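Local coordinates for protein tartronic semialdehyde reductase (PDB 1YB4) that catalyses the NAD(P)H-dependent reduction of tartronate semialdehyde (2-hydroxy-3-oxopropanoate) to (R)-glycerate, at residues D74-E79 / K104-R109; A189-S194 / A281-L286; M14-A19 / D39-L44. All blocks are in the same frame, centred on the assembly; numbering follows the deposited sequence.

Overall arrangement
From the N terminus, contact 3 closes first: residues 14-19 meet 39-44 across a 19-residue span that includes strand 28-31. Contact 1 follows, joining 74-79 to 104-109 over 24 residues that hold strand 90-94. Both lie in the Rossmann-type NAD-binding domain, their centres 25 Å apart, and tie helical segments flanking its sheet. Contact 2 comes last and has the longest span, 86 residues with four helices and no strand, bringing the end of helix 167-195 against the start of helix 283-290 in the helical C-terminal domain. Its centre lies 43 Å from that of contact 1 and 40 Å from that of contact 3. The three loops run in series; none nests or crosses.

Contact 1: residues D74-E79 / K104-R109; sequences DVLFGE and KRFAQR
In the Rossmann-type NAD-binding domain, Phe-77 and Leu-76 of segment 74-79 meet Phe-106 and Arg-109 of helix 100-111. The contact rests mainly on a cation-pi stack: the Arg-109 guanidinium lies nearly flat on the Phe-77 ring, with planes 23° apart and Arg-109 CZ 4.1 Å from the ring centroid. Its NH1 comes closest, 3.3 Å from Phe-77 CD1, toward the rim of the ring. Bends at chi2 and chi3 fold the arginine over this face, so that Arg-109 CD also makes a CH-pi contact, 4.0 Å from the Phe-77 centroid. Leu-76 CB backs the opposite face. At the ring edge, and in its plane, Phe-77 CZ approaches Phe-106 O at 3.7 Å. The two phenylalanines form an offset edge-to-face pair, the edge of Phe-77 toward the face of Phe-106, with centroids 6.0 Å apart and planes at 75°. Deeper in, Leu-76 CD2 touches Phe-106 CD2 at 3.9 Å. Glu-73 gives Arg-109 a weak, long ion pair. Leu-76 and Ala-107 both reach Tyr-117 on strand 115-123, which puts these neighbouring helices on one side of the sheet, as in successive beta-alpha-beta crossovers of a Rossmann fold.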
ATOM      1  N   ASP A  74      22.805  13.047 -23.728  1.00 53.81           N
ATOM      2  CA  ASP A  74      24.169  13.122 -24.219  1.00 53.45           C
ATOM      3  C   ASP A  74      24.176  13.016 -25.740  1.00 53.06           C
ATOM      4  O   ASP A  74      24.953  13.687 -26.413  1.00 53.39           O
ATOM      5  CB  ASP A  74      25.007  12.002 -23.602  1.00 55.63           C
ATOM      6  CG  ASP A  74      26.497  12.212 -23.798  1.00 58.31           C
ATOM      7  OD1 ASP A  74      27.266  11.276 -23.496  1.00 59.53           O
ATOM      8  OD2 ASP A  74      26.899  13.308 -24.248  1.00 58.66           O
ATOM      9  N   VAL A  75      23.315  12.165 -26.288  1.00 51.87           N
ATOM     10  CA  VAL A  75      23.250  12.031 -27.734  1.00 50.73           C
ATOM     11  C   VAL A  75      22.852  13.381 -28.296  1.00 52.06           C
ATOM     12  O   VAL A  75      23.354  13.817 -29.327  1.00 51.62           O
ATOM     13  CB  VAL A  75      22.204  10.990 -28.172  1.00 48.61           C
ATOM     14  CG1 VAL A  75      21.876  11.169 -29.649  1.00 46.18           C
ATOM     15  CG2 VAL A  75      22.741   9.595 -27.931  1.00 47.23           C
ATOM     16  N   LEU A  76      21.943  14.047 -27.600  1.00 53.02           N
ATOM     17  CA  LEU A  76      21.481  15.349 -28.036  1.00 55.80           C
ATOM     18  C   LEU A  76      22.508  16.447 -27.814  1.00 59.20           C
ATOM     19  O   LEU A  76      22.934  17.106 -28.762  1.00 60.98           O
ATOM     20  CB  LEU A  76      20.175  15.705 -27.323  1.00 53.84           C
ATOM     21  CG  LEU A  76      18.851  15.570 -28.091  1.00 52.50           C
ATOM     22  CD1 LEU A  76      19.027  14.735 -29.344  1.00 50.58           C
ATOM     23  CD2 LEU A  76      17.799  14.957 -27.171  1.00 50.25           C
ATOM     24  N   PHE A  77      22.930  16.643 -26.574  1.00 62.39           N
ATOM     25  CA  PHE A  77      23.876  17.714 -26.303  1.00 67.12           C
ATOM     26  C   PHE A  77      25.191  17.274 -25.671  1.00 70.24           C
ATOM     27  O   PHE A  77      25.518  17.665 -24.552  1.00 71.27           O
ATOM     28  CB  PHE A  77      23.186  18.762 -25.432  1.00 66.37           C
ATOM     29  CG  PHE A  77      21.711  18.869 -25.690  1.00 66.40           C
ATOM     30  CD1 PHE A  77      20.801  18.165 -24.907  1.00 66.28           C
ATOM     31  CD2 PHE A  77      21.230  19.640 -26.740  1.00 66.00           C
ATOM     32  CE1 PHE A  77      19.431  18.225 -25.166  1.00 65.41           C
ATOM     33  CE2 PHE A  77      19.858  19.705 -27.006  1.00 67.07           C
ATOM     34  CZ  PHE A  77      18.959  18.997 -26.219  1.00 64.45           C
ATOM     35  N   GLY A  78      25.944  16.456 -26.398  1.00 73.39           N
ATOM     36  CA  GLY A  78      27.222  15.982 -25.901  1.00 77.03           C
ATOM     37  C   GLY A  78      28.281  16.397 -26.893  1.00 79.87           C
ATOM     38  O   GLY A  78      27.942  16.898 -27.964  1.00 80.11           O
ATOM     39  N   GLU A  79      29.553  16.192 -26.562  1.00 83.72           N
ATOM     40  CA  GLU A  79      30.626  16.580 -27.474  1.00 86.85           C
ATOM     41  C   GLU A  79      30.424  16.004 -28.881  1.00 88.46           C
ATOM     42  O   GLU A  79      30.291  16.756 -29.847  1.00 88.16           O
ATOM     43  CB  GLU A  79      31.993  16.163 -26.911  1.00 86.77           C
ATOM     44  CG  GLU A  79      32.203  14.670 -26.745  1.00 87.85           C
ATOM     45  CD  GLU A  79      32.377  14.265 -25.299  1.00 89.07           C
ATOM     46  OE1 GLU A  79      31.360  14.165 -24.578  1.00 89.29           O
ATOM     47  OE2 GLU A  79      33.538  14.061 -24.883  1.00 89.94           O
ATOM     48  N   LYS A 104      10.409  17.406 -22.301  1.00 42.62           N
ATOM     49  CA  LYS A 104       9.886  18.752 -22.467  1.00 42.84           C
ATOM     50  C   LYS A 104      11.027  19.719 -22.734  1.00 42.32           C
ATOM     51  O   LYS A 104      10.957  20.516 -23.668  1.00 39.82           O
ATOM     52  CB  LYS A 104       9.131  19.197 -21.212  1.00 47.47           C
ATOM     53  CG  LYS A 104       7.820  18.454 -20.930  1.00 51.12           C
ATOM     54  CD  LYS A 104       6.633  19.064 -21.674  1.00 51.45           C
ATOM     55  CE  LYS A 104       5.313  18.404 -21.268  1.00 50.69           C
ATOM     56  NZ  LYS A 104       4.957  18.633 -19.836  1.00 48.89           N
ATOM     57  N   ARG A 105      12.088  19.649 -21.935  1.00 43.01           N
ATOM     58  CA  ARG A 105      13.191  20.578 -22.145  1.00 46.98           C
ATOM     59  C   ARG A 105      14.181  20.193 -23.244  1.00 44.17           C
ATOM     60  O   ARG A 105      14.813  21.063 -23.835  1.00 45.64           O
ATOM     61  CB  ARG A 105      13.924  20.873 -20.833  1.00 49.75           C
ATOM     62  CG  ARG A 105      14.834  19.790 -20.321  1.00 60.25           C
ATOM     63  CD  ARG A 105      15.802  20.381 -19.295  1.00 65.23           C
ATOM     64  NE  ARG A 105      16.644  19.368 -18.666  1.00 70.53           N
ATOM     65  CZ  ARG A 105      16.199  18.447 -17.815  1.00 72.52           C
ATOM     66  NH1 ARG A 105      14.912  18.404 -17.482  1.00 72.50           N
ATOM     67  NH2 ARG A 105      17.050  17.571 -17.294  1.00 72.86           N
ATOM     68  N   PHE A 106      14.327  18.907 -23.531  1.00 43.81           N
ATOM     69  CA  PHE A 106      15.229  18.509 -24.611  1.00 42.99           C
ATOM     70  C   PHE A 106      14.638  19.094 -25.894  1.00 45.40           C
ATOM     71  O   PHE A 106      15.344  19.681 -26.723  1.00 44.38           O
ATOM     72  CB  PHE A 106      15.290  16.984 -24.740  1.00 40.02           C
ATOM     73  CG  PHE A 106      15.997  16.296 -23.605  1.00 37.99           C
ATOM     74  CD1 PHE A 106      16.475  17.019 -22.513  1.00 36.68           C
ATOM     75  CD2 PHE A 106      16.190  14.915 -23.631  1.00 37.32           C
ATOM     76  CE1 PHE A 106      17.134  16.373 -21.463  1.00 38.39           C
ATOM     77  CE2 PHE A 106      16.847  14.258 -22.586  1.00 38.28           C
ATOM     78  CZ  PHE A 106      17.321  14.990 -21.499  1.00 37.69           C
ATOM     79  N   ALA A 107      13.323  18.935 -26.028  1.00 47.36           N
ATOM     80  CA  ALA A 107      12.577  19.413 -27.181  1.00 49.41           C
ATOM     81  C   ALA A 107      12.787  20.896 -27.436  1.00 51.53           C
ATOM     82  O   ALA A 107      13.294  21.272 -28.491  1.00 51.66           O
ATOM     83  CB  ALA A 107      11.083  19.122 -27.001  1.00 50.21           C
ATOM     84  N   GLN A 108      12.408  21.744 -26.484  1.00 53.34           N
ATOM     85  CA  GLN A 108      12.568  23.177 -26.701  1.00 55.94           C
ATOM     86  C   GLN A 108      14.025  23.580 -26.900  1.00 54.41           C
ATOM     87  O   GLN A 108      14.299  24.611 -27.508  1.00 53.60           O
ATOM     88  CB  GLN A 108      11.936  23.989 -25.568  1.00 58.86           C
ATOM     89  CG  GLN A 108      12.631  23.904 -24.237  1.00 65.97           C
ATOM     90  CD  GLN A 108      11.902  24.714 -23.176  1.00 71.54           C
ATOM     91  OE1 GLN A 108      11.626  25.903 -23.372  1.00 74.45           O
ATOM     92  NE2 GLN A 108      11.586  24.078 -22.046  1.00 72.18           N
ATOM     93  N   ARG A 109      14.960  22.774 -26.399  1.00 51.84           N
ATOM     94  CA  ARG A 109      16.370  23.083 -26.593  1.00 50.49           C
ATOM     95  C   ARG A 109      16.647  22.898 -28.071  1.00 49.13           C
ATOM     96  O   ARG A 109      17.148  23.798 -28.735  1.00 51.78           O
ATOM     97  CB  ARG A 109      17.272  22.147 -25.796  1.00 50.56           C
ATOM     98  CG  ARG A 109      17.551  22.589 -24.379  1.00 54.75           C
ATOM     99  CD  ARG A 109      18.955  22.166 -23.978  1.00 58.38           C
ATOM    100  NE  ARG A 109      18.992  21.406 -22.730  1.00 60.98           N
ATOM    101  CZ  ARG A 109      20.070  20.766 -22.293  1.00 61.66           C
ATOM    102  NH1 ARG A 109      21.190  20.798 -23.006  1.00 61.47           N
ATOM    103  NH2 ARG A 109      20.030  20.095 -21.150  1.00 63.26           N
TER

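Contact 2: residues A189-S194 / A281-L286; sequences ALVFAS and AMVQAL
Val-191 packs between Val-283 and Leu-286, and every contact across the two segments is apolar or plain van der Waals packing, with no hydrogen bond among them. The nearest approach is methyl to methyl: Val-191 CG2 stands 3.8 Å from Val-283 CG2. In Val-283 that methyl is anti to the backbone N, while CG1 takes the place between the backbone N and the carbonyl carbon (chi1 62°). The same Val-191 CG2 lies 4.2 Å from Leu-286 CB, so one methyl serves both residues of the second helix. The other branch, Val-191 CG1, passes 4.1 Å from Leu-286 O.

Val-191 sits near the end of the long helix 167-195, and the opposing residues belong to the start of helix 283-290. Both helices are part of the all-helical C-terminal domain of the 3-hydroxyisobutyrate dehydrogenase family, and the contact joins elements that are far apart in sequence.

Backbone hydrogen bonds remain within each segment. Ala-193 N donates to Ala-189 O at 2.8 Å, in the four-residue spacing of an alpha helix, whereas Ala-285 N reaches Met-282 O, also at 2.8 Å, in the three-residue spacing of a tighter turn.

Packing carries on across the subunit interface: Val-191 touches Leu-254 of the second subunit, and Leu-286 rests on the polar Asn-255 of that subunit. Within the chain, Val-283 also leans on Phe-229.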
ATOM      1  N   ALA A 189      -6.946 -11.581  -7.857  1.00 32.28           N
ATOM      2  CA  ALA A 189      -8.257 -12.198  -8.051  1.00 30.04           C
ATOM      3  C   ALA A 189      -8.183 -13.714  -8.267  1.00 29.08           C
ATOM      4  O   ALA A 189      -8.939 -14.473  -7.659  1.00 29.72           O
ATOM      5  CB  ALA A 189      -8.954 -11.536  -9.230  1.00 30.06           C
ATOM      6  N   LEU A 190      -7.272 -14.151  -9.129  1.00 27.68           N
ATOM      7  CA  LEU A 190      -7.131 -15.575  -9.413  1.00 28.10           C
ATOM      8  C   LEU A 190      -6.469 -16.358  -8.263  1.00 26.89           C
ATOM      9  O   LEU A 190      -6.941 -17.440  -7.897  1.00 28.17           O
ATOM     10  CB  LEU A 190      -6.370 -15.767 -10.732  1.00 24.96           C
ATOM     11  CG  LEU A 190      -7.148 -15.289 -11.964  1.00 26.72           C
ATOM     12  CD1 LEU A 190      -6.305 -15.394 -13.216  1.00 26.87           C
ATOM     13  CD2 LEU A 190      -8.385 -16.132 -12.134  1.00 26.53           C
ATOM     14  N   VAL A 191      -5.394 -15.825  -7.680  1.00 25.68           N
ATOM     15  CA  VAL A 191      -4.758 -16.515  -6.554  1.00 24.78           C
ATOM     16  C   VAL A 191      -5.841 -16.713  -5.482  1.00 26.06           C
ATOM     17  O   VAL A 191      -5.990 -17.798  -4.915  1.00 30.57           O
ATOM     18  CB  VAL A 191      -3.557 -15.705  -5.974  1.00 22.01           C
ATOM     19  CG1 VAL A 191      -3.052 -16.332  -4.699  1.00 14.56           C
ATOM     20  CG2 VAL A 191      -2.445 -15.667  -6.977  1.00 14.39           C
ATOM     21  N   PHE A 192      -6.626 -15.672  -5.236  1.00 26.83           N
ATOM     22  CA  PHE A 192      -7.711 -15.739  -4.261  1.00 25.71           C
ATOM     23  C   PHE A 192      -8.763 -16.773  -4.681  1.00 26.97           C
ATOM     24  O   PHE A 192      -9.173 -17.610  -3.884  1.00 24.13           O
ATOM     25  CB  PHE A 192      -8.394 -14.383  -4.149  1.00 24.29           C
ATOM     26  CG  PHE A 192      -9.832 -14.483  -3.759  1.00 23.52           C
ATOM     27  CD1 PHE A 192     -10.192 -14.739  -2.443  1.00 23.16           C
ATOM     28  CD2 PHE A 192     -10.826 -14.396  -4.722  1.00 22.92           C
ATOM     29  CE1 PHE A 192     -11.521 -14.909  -2.092  1.00 27.16           C
ATOM     30  CE2 PHE A 192     -12.164 -14.567  -4.378  1.00 24.79           C
ATOM     31  CZ  PHE A 192     -12.514 -14.826  -3.067  1.00 22.88           C
ATOM     32  N   ALA A 193      -9.227 -16.679  -5.928  1.00 26.77           N
ATOM     33  CA  ALA A 193     -10.225 -17.616  -6.440  1.00 27.11           C
ATOM     34  C   ALA A 193      -9.678 -19.023  -6.285  1.00 28.79           C
ATOM     35  O   ALA A 193     -10.395 -19.943  -5.920  1.00 30.94           O
ATOM     36  CB  ALA A 193     -10.517 -17.337  -7.918  1.00 26.06           C
ATOM     37  N   SER A 194      -8.392 -19.187  -6.563  1.00 30.50           N
ATOM     38  CA  SER A 194      -7.789 -20.501  -6.457  1.00 30.35           C
ATOM     39  C   SER A 194      -7.792 -21.015  -5.026  1.00 31.54           C
ATOM     40  O   SER A 194      -8.323 -22.093  -4.760  1.00 30.76           O
ATOM     41  CB  SER A 194      -6.367 -20.475  -6.993  1.00 28.46           C
ATOM     42  OG  SER A 194      -5.776 -21.748  -6.846  1.00 25.60           O
ATOM     43  N   ALA A 281       4.613 -13.038 -14.841  1.00 25.96           N
ATOM     44  CA  ALA A 281       5.209 -13.780 -13.741  1.00 26.63           C
ATOM     45  C   ALA A 281       4.909 -13.096 -12.400  1.00 28.98           C
ATOM     46  O   ALA A 281       5.224 -13.617 -11.322  1.00 29.02           O
ATOM     47  CB  ALA A 281       6.698 -13.882 -13.953  1.00 26.61           C
HETATM   48  N   MSE A 282       4.317 -11.914 -12.492  1.00 28.59           N
HETATM   49  CA  MSE A 282       3.922 -11.133 -11.332  1.00 31.20           C
HETATM   50  C   MSE A 282       3.165 -12.003 -10.347  1.00 30.67           C
HETATM   51  O   MSE A 282       3.375 -11.911  -9.143  1.00 32.53           O
HETATM   52  CB  MSE A 282       3.013  -9.981 -11.786  1.00 37.76           C
HETATM   53  CG  MSE A 282       2.189  -9.310 -10.698  1.00 42.97           C
HETATM   54 SE   MSE A 282       3.261  -8.235  -9.515  1.00 56.35          SE
HETATM   55  CE  MSE A 282       3.181  -9.329  -7.971  1.00 53.78           C
ATOM     56  N   VAL A 283       2.290 -12.852 -10.877  1.00 29.93           N
ATOM     57  CA  VAL A 283       1.443 -13.718 -10.069  1.00 27.13           C
ATOM     58  C   VAL A 283       2.201 -14.502  -9.025  1.00 26.78           C
ATOM     59  O   VAL A 283       1.676 -14.806  -7.949  1.00 29.90           O
ATOM     60  CB  VAL A 283       0.629 -14.693 -10.971  1.00 27.01           C
ATOM     61  CG1 VAL A 283       1.569 -15.591 -11.747  1.00 25.27           C
ATOM     62  CG2 VAL A 283      -0.352 -15.509 -10.128  1.00 23.69           C
ATOM     63  N   GLN A 284       3.447 -14.822  -9.325  1.00 29.07           N
ATOM     64  CA  GLN A 284       4.252 -15.589  -8.384  1.00 31.09           C
ATOM     65  C   GLN A 284       4.460 -14.850  -7.063  1.00 28.18           C
ATOM     66  O   GLN A 284       4.587 -15.477  -6.013  1.00 25.76           O
ATOM     67  CB  GLN A 284       5.608 -15.938  -9.010  1.00 34.93           C
ATOM     68  CG  GLN A 284       5.489 -16.829 -10.236  1.00 39.30           C
ATOM     69  CD  GLN A 284       6.822 -17.396 -10.679  1.00 42.18           C
ATOM     70  OE1 GLN A 284       7.701 -16.667 -11.142  1.00 47.15           O
ATOM     71  NE2 GLN A 284       6.982 -18.705 -10.528  1.00 43.57           N
ATOM     72  N   ALA A 285       4.488 -13.521  -7.115  1.00 26.77           N
ATOM     73  CA  ALA A 285       4.691 -12.740  -5.905  1.00 26.98           C
ATOM     74  C   ALA A 285       3.539 -12.936  -4.950  1.00 27.01           C
ATOM     75  O   ALA A 285       3.745 -13.103  -3.754  1.00 26.64           O
ATOM     76  CB  ALA A 285       4.848 -11.283  -6.236  1.00 28.79           C
ATOM     77  N   LEU A 286       2.318 -12.920  -5.472  1.00 27.88           N
ATOM     78  CA  LEU A 286       1.170 -13.121  -4.605  1.00 28.50           C
ATOM     79  C   LEU A 286       1.023 -14.586  -4.196  1.00 29.77           C
ATOM     80  O   LEU A 286       0.503 -14.889  -3.121  1.00 28.25           O
ATOM     81  CB  LEU A 286      -0.098 -12.600  -5.273  1.00 26.75           C
ATOM     82  CG  LEU A 286       0.030 -11.080  -5.347  1.00 26.21           C
ATOM     83  CD1 LEU A 286       0.707 -10.691  -6.627  1.00 23.82           C
ATOM     84  CD2 LEU A 286      -1.304 -10.458  -5.269  1.00 27.36           C
TER

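Contact 3: residues M14-A19 / D39-L44; sequences MGSPMA and DELLSL
Leu-41 reaches across from segment 39-44 to Ala-19 on helix 15-24, and its conformation decides which atoms meet. Its chi1 of 74° puts CG between the backbone N and the carbonyl carbon. From there chi2 of 164° turns CD1 anti to CA, so this methyl is carried outward along the side chain and meets Ala-19 CB at 3.7 Å. The second branch touches more loosely: with chi1 -175°, Ser-16 OG lies anti to its own N, and Leu-41 CD2 approaches it at 4.4 Å, a van der Waals approach at the margin of the contact. Ala-19 and Ser-16, one helical turn apart, thus receive the two methyls of a single leucine. The backbones come nearest at Ala-19 and Leu-41, whose CA atoms are 7.1 Å apart, a spacing that fits the small alanine.

Helix 15-24 follows strand 5-8 and precedes strand 28-31, the first beta-alpha-beta unit of the Rossmann-type domain. Gly-15 on this segment fits the third glycine of a GxGxxG pattern, consistent with a dinucleotide-binding turn. Ala-19 also touches Phe-8 of strand 5-8, so this small residue faces both the sheet and residues 39-44.

Next to Leu-41, Glu-40 has an extended chain, and its OE1 forms a salt bridge with Arg-24 NH2 on the same helix 15-24. Segment 39-44 therefore meets that helix through an apolar side chain and a neighbouring charged one. Leu-41 and Glu-40 both touch Ile-20 as well, and farther along the helix Leu-44 packs on Ala-23.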
HETATM    1  N   MSE A  14      16.364  -3.337 -29.823  1.00 47.17           N
HETATM    2  CA  MSE A  14      15.244  -2.828 -30.598  1.00 46.25           C
HETATM    3  C   MSE A  14      15.644  -1.850 -31.697  1.00 44.24           C
HETATM    4  O   MSE A  14      15.056  -1.859 -32.778  1.00 43.08           O
HETATM    5  CB  MSE A  14      14.249  -2.163 -29.664  1.00 51.58           C
HETATM    6  CG  MSE A  14      13.863  -3.031 -28.481  1.00 58.53           C
HETATM    7 SE   MSE A  14      11.963  -3.121 -28.286  1.00 68.83          SE
HETATM    8  CE  MSE A  14      11.547  -1.236 -28.278  1.00 64.05           C
ATOM      9  N   GLY A  15      16.632  -1.001 -31.420  1.00 40.38           N
ATOM     10  CA  GLY A  15      17.085  -0.051 -32.418  1.00 38.37           C
ATOM     11  C   GLY A  15      17.544  -0.742 -33.692  1.00 38.19           C
ATOM     12  O   GLY A  15      17.282  -0.266 -34.793  1.00 37.12           O
ATOM     13  N   SER A  16      18.217  -1.879 -33.543  1.00 36.63           N
ATOM     14  CA  SER A  16      18.721  -2.634 -34.680  1.00 35.52           C
ATOM     15  C   SER A  16      17.641  -3.154 -35.622  1.00 35.13           C
ATOM     16  O   SER A  16      17.685  -2.881 -36.813  1.00 40.30           O
ATOM     17  CB  SER A  16      19.586  -3.801 -34.193  1.00 36.02           C
ATOM     18  OG  SER A  16      20.174  -4.483 -35.288  1.00 35.75           O
ATOM     19  N   PRO A  17      16.660  -3.920 -35.116  1.00 33.38           N
ATOM     20  CA  PRO A  17      15.646  -4.397 -36.056  1.00 33.82           C
ATOM     21  C   PRO A  17      14.821  -3.265 -36.640  1.00 33.52           C
ATOM     22  O   PRO A  17      14.203  -3.424 -37.687  1.00 32.82           O
ATOM     23  CB  PRO A  17      14.808  -5.363 -35.211  1.00 33.63           C
ATOM     24  CG  PRO A  17      14.883  -4.774 -33.869  1.00 34.36           C
ATOM     25  CD  PRO A  17      16.350  -4.367 -33.750  1.00 33.29           C
HETATM   26  N   MSE A  18      14.803  -2.123 -35.959  1.00 33.43           N
HETATM   27  CA  MSE A  18      14.049  -0.976 -36.451  1.00 34.97           C
HETATM   28  C   MSE A  18      14.793  -0.376 -37.634  1.00 36.72           C
HETATM   29  O   MSE A  18      14.188  -0.085 -38.680  1.00 36.27           O
HETATM   30  CB  MSE A  18      13.863   0.058 -35.339  1.00 35.35           C
HETATM   31  CG  MSE A  18      12.829  -0.397 -34.300  1.00 38.82           C
HETATM   32 SE   MSE A  18      12.841   0.545 -32.610  1.00 49.05          SE
HETATM   33  CE  MSE A  18      11.723   2.061 -33.110  1.00 31.46           C
ATOM     34  N   ALA A  19      16.107  -0.216 -37.470  1.00 34.03           N
ATOM     35  CA  ALA A  19      16.951   0.320 -38.526  1.00 35.20           C
ATOM     36  C   ALA A  19      16.845  -0.628 -39.726  1.00 36.24           C
ATOM     37  O   ALA A  19      16.672  -0.186 -40.873  1.00 33.95           O
ATOM     38  CB  ALA A  19      18.411   0.426 -38.042  1.00 30.35           C
ATOM     39  N   ASP A  39      25.393  -7.279 -39.185  1.00 61.26           N
ATOM     40  CA  ASP A  39      25.743  -7.366 -40.597  1.00 62.95           C
ATOM     41  C   ASP A  39      24.545  -7.044 -41.500  1.00 61.15           C
ATOM     42  O   ASP A  39      24.668  -6.274 -42.457  1.00 59.58           O
ATOM     43  CB  ASP A  39      26.241  -8.774 -40.922  1.00 66.98           C
ATOM     44  CG  ASP A  39      25.389  -9.453 -41.987  1.00 72.69           C
ATOM     45  OD1 ASP A  39      25.607  -9.182 -43.192  1.00 73.87           O
ATOM     46  OD2 ASP A  39      24.486 -10.240 -41.616  1.00 75.36           O
ATOM     47  N   GLU A  40      23.393  -7.636 -41.184  1.00 59.12           N
ATOM     48  CA  GLU A  40      22.180  -7.459 -41.973  1.00 57.48           C
ATOM     49  C   GLU A  40      21.907  -6.037 -42.446  1.00 57.56           C
ATOM     50  O   GLU A  40      21.596  -5.836 -43.622  1.00 54.75           O
ATOM     51  CB  GLU A  40      20.963  -7.992 -41.212  1.00 58.32           C
ATOM     52  CG  GLU A  40      19.705  -8.067 -42.073  1.00 58.21           C
ATOM     53  CD  GLU A  40      18.585  -8.854 -41.422  1.00 60.27           C
ATOM     54  OE1 GLU A  40      17.508  -8.982 -42.044  1.00 58.16           O
ATOM     55  OE2 GLU A  40      18.783  -9.346 -40.288  1.00 62.22           O
ATOM     56  N   LEU A  41      22.015  -5.052 -41.553  1.00 56.92           N
ATOM     57  CA  LEU A  41      21.762  -3.676 -41.969  1.00 58.89           C
ATOM     58  C   LEU A  41      22.992  -3.060 -42.625  1.00 58.88           C
ATOM     59  O   LEU A  41      22.876  -2.108 -43.395  1.00 59.26           O
ATOM     60  CB  LEU A  41      21.284  -2.790 -40.804  1.00 57.54           C
ATOM     61  CG  LEU A  41      22.240  -2.308 -39.715  1.00 58.99           C
ATOM     62  CD1 LEU A  41      21.602  -1.156 -38.943  1.00 57.45           C
ATOM     63  CD2 LEU A  41      22.576  -3.453 -38.787  1.00 60.81           C
ATOM     64  N   LEU A  42      24.172  -3.586 -42.329  1.00 58.10           N
ATOM     65  CA  LEU A  42      25.356  -3.047 -42.975  1.00 58.01           C
ATOM     66  C   LEU A  42      25.222  -3.411 -44.447  1.00 59.22           C
ATOM     67  O   LEU A  42      25.288  -2.542 -45.317  1.00 61.41           O
ATOM     68  CB  LEU A  42      26.640  -3.641 -42.385  1.00 55.73           C
ATOM     69  CG  LEU A  42      27.194  -2.908 -41.158  1.00 55.87           C
ATOM     70  CD1 LEU A  42      28.429  -3.614 -40.632  1.00 54.87           C
ATOM     71  CD2 LEU A  42      27.528  -1.467 -41.533  1.00 56.48           C
ATOM     72  N   SER A  43      24.991  -4.691 -44.716  1.00 59.01           N
ATOM     73  CA  SER A  43      24.844  -5.178 -46.084  1.00 59.49           C
ATOM     74  C   SER A  43      23.453  -4.894 -46.633  1.00 58.48           C
ATOM     75  O   SER A  43      22.889  -5.715 -47.357  1.00 57.56           O
ATOM     76  CB  SER A  43      25.088  -6.687 -46.138  1.00 62.56           C
ATOM     77  OG  SER A  43      23.964  -7.394 -45.629  1.00 61.89           O
ATOM     78  N   LEU A  44      22.899  -3.736 -46.290  1.00 57.75           N
ATOM     79  CA  LEU A  44      21.565  -3.365 -46.744  1.00 54.91           C
ATOM     80  C   LEU A  44      21.557  -1.883 -47.077  1.00 55.67           C
ATOM     81  O   LEU A  44      20.525  -1.331 -47.462  1.00 55.43           O
ATOM     82  CB  LEU A  44      20.532  -3.682 -45.650  1.00 54.23           C
ATOM     83  CG  LEU A  44      19.037  -3.812 -45.974  1.00 51.99           C
ATOM     84  CD1 LEU A  44      18.817  -4.851 -47.047  1.00 52.09           C
ATOM     85  CD2 LEU A  44      18.275  -4.213 -44.720  1.00 52.75           C
TER